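Local coordinates for biofilm-associated surface protein (Staphylococcus aureus, PDB 7C7U) that is a cell wall-anchored surface protein that takes part in biofilm formation, probably as a calcium-responsive switch controlling its assembly into functional amyloid, at residues A[254-259]-A[363-368]; A[547-552]-A[581-586]. One frame throughout, in Å; residues are numbered along the deposited sequence.

Overall arrangement
Contact 1 and contact 2 are both antiparallel pairings of the two central strands in a four-stranded sheet, one near each end of an elongated chain. Their centres lie 65 Å apart, on opposite sides of the chain's centre, and their nearest atoms are still about 50 Å from each other. They follow one another in sequence: 363-368 closes contact 1 long before 547-552 opens contact 2, and the chain between them carries the calcium sites built from Asp389 to Glu509. Contact 1 also has a calcium ion about 7 Å from the side chain of Thr363, probably the one held by Asp77, Asn161, Lys162 and Asn164, since Thr363 touches Lys162.

Contact 1 (A[254-259]-A[363-368]); sequences NYQIDK and TFAGYL
Asn254 lays its CB over one face of the Tyr367 ring, a CH-pi contact with CB 3.5 Å from the ring centroid, and its amide lies nearly parallel to that ring, the two planes 8° apart. Tyr367 reaches this place because its CG stands between its own backbone N and carbonyl carbon (chi1 56°), which swings the ring back over the neighbouring strand. The short amide of Asn254 then serves the backbone as well: ND2 gives a straight bond to Tyr367 O at 3.2 Å, from above the carbonyl plane, while Asn254 N reaches the same oxygen at 2.9 Å. Two donors thus grip one carbonyl, and Asn254 OD1 turns to Thr303. Next along, Gln256 and Ala365 form a second hydrogen-bonded pair, with Gln256 N 2.8 Å from Ala365 O; the small Ala365 suits a place facing Leu195. A water bridges Gln256 NE2 to Tyr367 OH, and NE2 also bonds Asp194. Past Ile257, Asp258 joins in with its carboxylate, OD2 accepting from Thr363 N at 2.9 Å through its anti lone pair. On the other face, Ile257 CG2 meets the edge of the Phe364 ring at 4.0 Å. This apolar face packs on Ile231 of strand 228-237, the opposite one on helix 193-199, and strands 301-305 and 381-388 flank the pair.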
loop_
_atom_site.group_PDB
_atom_site.type_symbol
_atom_site.label_atom_id
_atom_site.label_comp_id
_atom_site.label_asym_id
_atom_site.label_seq_id
_atom_site.Cartn_x
_atom_site.Cartn_y
_atom_site.Cartn_z
ATOM N N ASN A 254 -11.855 26.133 -9.846
ATOM C CA ASN A 254 -12.014 26.234 -8.399
ATOM C C ASN A 254 -11.666 24.891 -7.775
ATOM O O ASN A 254 -11.992 23.841 -8.334
ATOM C CB ASN A 254 -13.465 26.622 -8.041
ATOM C CG ASN A 254 -13.934 27.858 -8.781
ATOM O OD1 ASN A 254 -13.896 28.966 -8.249
ATOM N ND2 ASN A 254 -14.354 27.677 -10.039
ATOM N N TYR A 255 -11.012 24.910 -6.615
ATOM C CA TYR A 255 -10.507 23.671 -6.037
ATOM C C TYR A 255 -10.609 23.746 -4.516
ATOM O O TYR A 255 -10.525 24.822 -3.921
ATOM C CB TYR A 255 -9.049 23.385 -6.520
ATOM C CG TYR A 255 -8.184 24.620 -6.485
ATOM C CD1 TYR A 255 -7.452 24.940 -5.341
ATOM C CD2 TYR A 255 -8.153 25.502 -7.557
ATOM C CE1 TYR A 255 -6.687 26.096 -5.287
ATOM C CE2 TYR A 255 -7.404 26.664 -7.518
ATOM C CZ TYR A 255 -6.677 26.963 -6.376
ATOM O OH TYR A 255 -5.931 28.124 -6.327
ATOM N N GLN A 256 -10.862 22.595 -3.899
ATOM C CA GLN A 256 -10.971 22.478 -2.447
ATOM C C GLN A 256 -9.984 21.413 -1.989
ATOM O O GLN A 256 -10.062 20.261 -2.427
ATOM C CB GLN A 256 -12.405 22.123 -2.028
ATOM C CG GLN A 256 -13.475 23.148 -2.532
ATOM C CD GLN A 256 -14.852 22.970 -1.875
ATOM O OE1 GLN A 256 -15.182 21.892 -1.383
ATOM N NE2 GLN A 256 -15.670 24.033 -1.886
ATOM N N ILE A 257 -9.045 21.793 -1.122
ATOM C CA ILE A 257 -8.038 20.866 -0.595
ATOM C C ILE A 257 -8.381 20.592 0.866
ATOM O O ILE A 257 -8.598 21.530 1.638
ATOM C CB ILE A 257 -6.611 21.433 -0.744
ATOM C CG1 ILE A 257 -6.368 21.957 -2.163
ATOM C CG2 ILE A 257 -5.511 20.385 -0.359
ATOM C CD1 ILE A 257 -6.429 20.875 -3.248
ATOM N N ASP A 258 -8.456 19.314 1.237
ATOM C CA ASP A 258 -8.797 18.927 2.603
ATOM C C ASP A 258 -7.957 19.703 3.615
ATOM O O ASP A 258 -6.724 19.677 3.563
ATOM C CB ASP A 258 -8.576 17.422 2.779
ATOM C CG ASP A 258 -9.212 16.882 4.043
ATOM O OD1 ASP A 258 -8.906 17.391 5.141
ATOM O OD2 ASP A 258 -10.026 15.950 3.949
ATOM N N LYS A 259 -8.640 20.405 4.518
ATOM C CA LYS A 259 -7.973 21.249 5.509
ATOM C C LYS A 259 -6.948 20.473 6.362
ATOM O O LYS A 259 -5.942 21.045 6.793
ATOM C CB LYS A 259 -9.027 21.917 6.393
ATOM C CG LYS A 259 -9.856 20.954 7.215
ATOM C CD LYS A 259 -10.936 21.705 8.001
ATOM C CE LYS A 259 -11.702 20.761 8.917
ATOM N NZ LYS A 259 -10.751 20.127 9.900
ATOM N N THR A 363 -10.541 14.485 1.550
ATOM C CA THR A 363 -11.450 14.713 0.434
ATOM C C THR A 363 -11.114 16.015 -0.264
ATOM O O THR A 363 -10.534 16.924 0.334
ATOM C CB THR A 363 -12.910 14.696 0.900
ATOM O OG1 THR A 363 -13.065 15.572 2.007
ATOM C CG2 THR A 363 -13.308 13.282 1.322
ATOM N N PHE A 364 -11.446 16.067 -1.564
ATOM C CA PHE A 364 -11.113 17.176 -2.445
ATOM C C PHE A 364 -12.275 17.399 -3.406
ATOM O O PHE A 364 -13.112 16.507 -3.601
ATOM C CB PHE A 364 -9.847 16.908 -3.256
ATOM C CG PHE A 364 -8.729 16.355 -2.432
ATOM C CD1 PHE A 364 -8.689 15.005 -2.121
ATOM C CD2 PHE A 364 -7.766 17.198 -1.918
ATOM C CE1 PHE A 364 -7.661 14.493 -1.320
ATOM C CE2 PHE A 364 -6.745 16.691 -1.118
ATOM C CZ PHE A 364 -6.703 15.344 -0.827
ATOM N N ALA A 365 -12.316 18.597 -3.985
ATOM C CA ALA A 365 -13.313 18.940 -5.011
ATOM C C ALA A 365 -12.714 19.919 -6.015
ATOM O O ALA A 365 -11.812 20.702 -5.690
ATOM C CB ALA A 365 -14.603 19.528 -4.401
ATOM N N GLY A 366 -13.253 19.884 -7.239
ATOM C CA GLY A 366 -12.860 20.810 -8.286
ATOM C C GLY A 366 -14.054 21.054 -9.192
ATOM O O GLY A 366 -14.921 20.191 -9.333
ATOM N N TYR A 367 -14.121 22.246 -9.765
ATOM C CA TYR A 367 -15.250 22.614 -10.628
ATOM C C TYR A 367 -14.903 23.889 -11.379
ATOM O O TYR A 367 -14.043 24.668 -10.957
ATOM C CB TYR A 367 -16.566 22.791 -9.831
ATOM C CG TYR A 367 -16.498 23.801 -8.699
ATOM C CD1 TYR A 367 -15.974 23.445 -7.440
ATOM C CD2 TYR A 367 -16.956 25.097 -8.870
ATOM C CE1 TYR A 367 -15.919 24.369 -6.411
ATOM C CE2 TYR A 367 -16.897 26.028 -7.847
ATOM C CZ TYR A 367 -16.384 25.651 -6.616
ATOM O OH TYR A 367 -16.316 26.580 -5.607
ATOM N N LEU A 368 -15.581 24.084 -12.513
ATOM C CA LEU A 368 -15.477 25.290 -13.317
ATOM C C LEU A 368 -16.689 26.176 -13.051
ATOM O O LEU A 368 -17.806 25.689 -12.859
ATOM C CB LEU A 368 -15.407 24.952 -14.823
ATOM C CG LEU A 368 -14.100 24.269 -15.259
ATOM C CD1 LEU A 368 -14.255 23.500 -16.570
ATOM C CD2 LEU A 368 -13.034 25.351 -15.379
HETATM O O HOH W 1 -14.959 26.550 -3.393
HETATM O O HOH W 2 -12.867 14.939 4.519
#

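Contact 2 (A[547-552]-A[581-586]); sequences TVTDSN and VLTSTA
The middle of a small four-stranded antiparallel sheet is formed where Thr547 and Thr549 of strand 545-550 pair with Thr585 and Thr583 of strand 581-588. Both are hydrogen-bonded pairs: Thr547 N lies 3.0 Å from Thr585 O, and Thr583 N meets Thr549 O at 3.0 Å in an almost straight bond of 175°. The threonines all stand on one face, where branching at CB suits an extended chain and a hydroxyl suits a partly exposed place. In Thr549 and Thr583 the hydroxyl is tucked back over its own main chain, flanked by N and C, which brings Thr549 OG1 to 3.5 Å from Thr583 OG1 and lets one water bind both. A second water spans Thr547 O, to which it donates, and Thr585 OG1. In the sheet the order is 555-560, 545-550, 581-588, 591-600, with a twist that leaves the paired strands 149° apart in direction. Its other face is largely apolar: Val548 CG1 touches Leu582 CD2 at 4.2 Å, Leu582 packs on Leu556, Leu576 and Ile526, and Val548 CG2 lies against Ser584 CB. Ser584, small enough to sit buried beside Pro524, bonds its OG to Ser596 OG on the next strand. Asp550 still brings its CA to Val581 O, while its OD2 accepts from Asn552 N at 2.8 Å, an Asx turn at the start of the connection to strand 555-560.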
loop_
_atom_site.group_PDB
_atom_site.type_symbol
_atom_site.label_atom_id
_atom_site.label_comp_id
_atom_site.label_asym_id
_atom_site.label_seq_id
_atom_site.Cartn_x
_atom_site.Cartn_y
_atom_site.Cartn_z
ATOM N N THR A 547 25.127 -33.766 16.861
ATOM C CA THR A 547 23.965 -34.645 16.896
ATOM C C THR A 547 22.732 -33.823 17.243
ATOM O O THR A 547 22.751 -33.048 18.204
ATOM C CB THR A 547 24.170 -35.770 17.916
ATOM O OG1 THR A 547 25.390 -36.461 17.618
ATOM C CG2 THR A 547 23.007 -36.751 17.884
ATOM N N VAL A 548 21.669 -33.985 16.459
ATOM C CA VAL A 548 20.439 -33.212 16.613
ATOM C C VAL A 548 19.350 -34.128 17.149
ATOM O O VAL A 548 19.124 -35.216 16.608
ATOM C CB VAL A 548 20.001 -32.565 15.288
ATOM C CG1 VAL A 548 18.716 -31.769 15.492
ATOM C CG2 VAL A 548 21.106 -31.663 14.748
ATOM N N THR A 549 18.673 -33.681 18.203
ATOM C CA THR A 549 17.571 -34.414 18.805
ATOM C C THR A 549 16.362 -33.496 18.916
ATOM O O THR A 549 16.497 -32.272 18.992
ATOM C CB THR A 549 17.941 -34.960 20.202
ATOM O OG1 THR A 549 18.067 -33.874 21.128
ATOM C CG2 THR A 549 19.256 -35.734 20.158
ATOM N N ASP A 550 15.172 -34.094 18.915
ATOM C CA ASP A 550 13.951 -33.333 19.135
ATOM C C ASP A 550 13.668 -33.259 20.635
ATOM O O ASP A 550 14.492 -33.653 21.467
ATOM C CB ASP A 550 12.779 -33.936 18.357
ATOM C CG ASP A 550 12.600 -35.429 18.608
ATOM O OD1 ASP A 550 12.492 -36.182 17.615
ATOM O OD2 ASP A 550 12.586 -35.855 19.785
ATOM N N SER A 551 12.484 -32.759 20.999
ATOM C CA SER A 551 12.128 -32.638 22.409
ATOM C C SER A 551 12.022 -33.987 23.114
ATOM O O SER A 551 12.019 -34.021 24.349
ATOM C CB SER A 551 10.814 -31.860 22.557
ATOM O OG SER A 551 9.924 -32.141 21.489
ATOM N N ASN A 552 11.956 -35.091 22.368
ATOM C CA ASN A 552 11.897 -36.430 22.938
ATOM C C ASN A 552 13.240 -37.149 22.850
ATOM O O ASN A 552 13.293 -38.376 22.987
ATOM C CB ASN A 552 10.814 -37.253 22.232
ATOM C CG ASN A 552 9.425 -36.630 22.349
ATOM O OD1 ASN A 552 9.009 -36.192 23.425
ATOM N ND2 ASN A 552 8.708 -36.578 21.229
ATOM N N VAL A 581 10.566 -29.129 18.179
ATOM C CA VAL A 581 11.655 -28.337 18.737
ATOM C C VAL A 581 12.946 -29.133 18.617
ATOM O O VAL A 581 12.972 -30.337 18.903
ATOM C CB VAL A 581 11.371 -27.949 20.196
ATOM C CG1 VAL A 581 12.562 -27.213 20.785
ATOM C CG2 VAL A 581 10.114 -27.090 20.271
ATOM N N LEU A 582 14.010 -28.463 18.179
ATOM C CA LEU A 582 15.295 -29.081 17.896
ATOM C C LEU A 582 16.376 -28.503 18.797
ATOM O O LEU A 582 16.427 -27.289 19.023
ATOM C CB LEU A 582 15.680 -28.867 16.432
ATOM C CG LEU A 582 14.726 -29.463 15.401
ATOM C CD1 LEU A 582 15.196 -29.151 13.987
ATOM C CD2 LEU A 582 14.623 -30.956 15.621
ATOM N N THR A 583 17.235 -29.375 19.322
ATOM C CA THR A 583 18.453 -28.960 20.002
ATOM C C THR A 583 19.610 -29.795 19.469
ATOM O O THR A 583 19.415 -30.773 18.742
ATOM C CB THR A 583 18.359 -29.113 21.529
ATOM O OG1 THR A 583 18.104 -30.482 21.868
ATOM C CG2 THR A 583 17.244 -28.229 22.094
ATOM N N SER A 584 20.828 -29.403 19.836
ATOM C CA SER A 584 21.991 -30.151 19.390
ATOM C C SER A 584 23.111 -30.016 20.412
ATOM O O SER A 584 23.165 -29.058 21.188
ATOM C CB SER A 584 22.469 -29.675 18.012
ATOM O OG SER A 584 22.716 -28.277 18.013
ATOM N N THR A 585 24.003 -31.001 20.402
ATOM C CA THR A 585 25.264 -30.918 21.126
ATOM C C THR A 585 26.363 -31.423 20.204
ATOM O O THR A 585 26.116 -32.206 19.282
ATOM C CB THR A 585 25.262 -31.735 22.438
ATOM O OG1 THR A 585 24.914 -33.094 22.156
ATOM C CG2 THR A 585 24.258 -31.163 23.448
ATOM N N ALA A 586 27.589 -30.980 20.472
ATOM C CA ALA A 586 28.752 -31.397 19.707
ATOM C C ALA A 586 29.711 -32.143 20.621
ATOM O O ALA A 586 29.739 -31.915 21.835
ATOM C CB ALA A 586 29.475 -30.202 19.072
HETATM O O HOH W 3 22.536 -34.150 20.590
HETATM O O HOH W 4 20.672 -32.311 22.093
#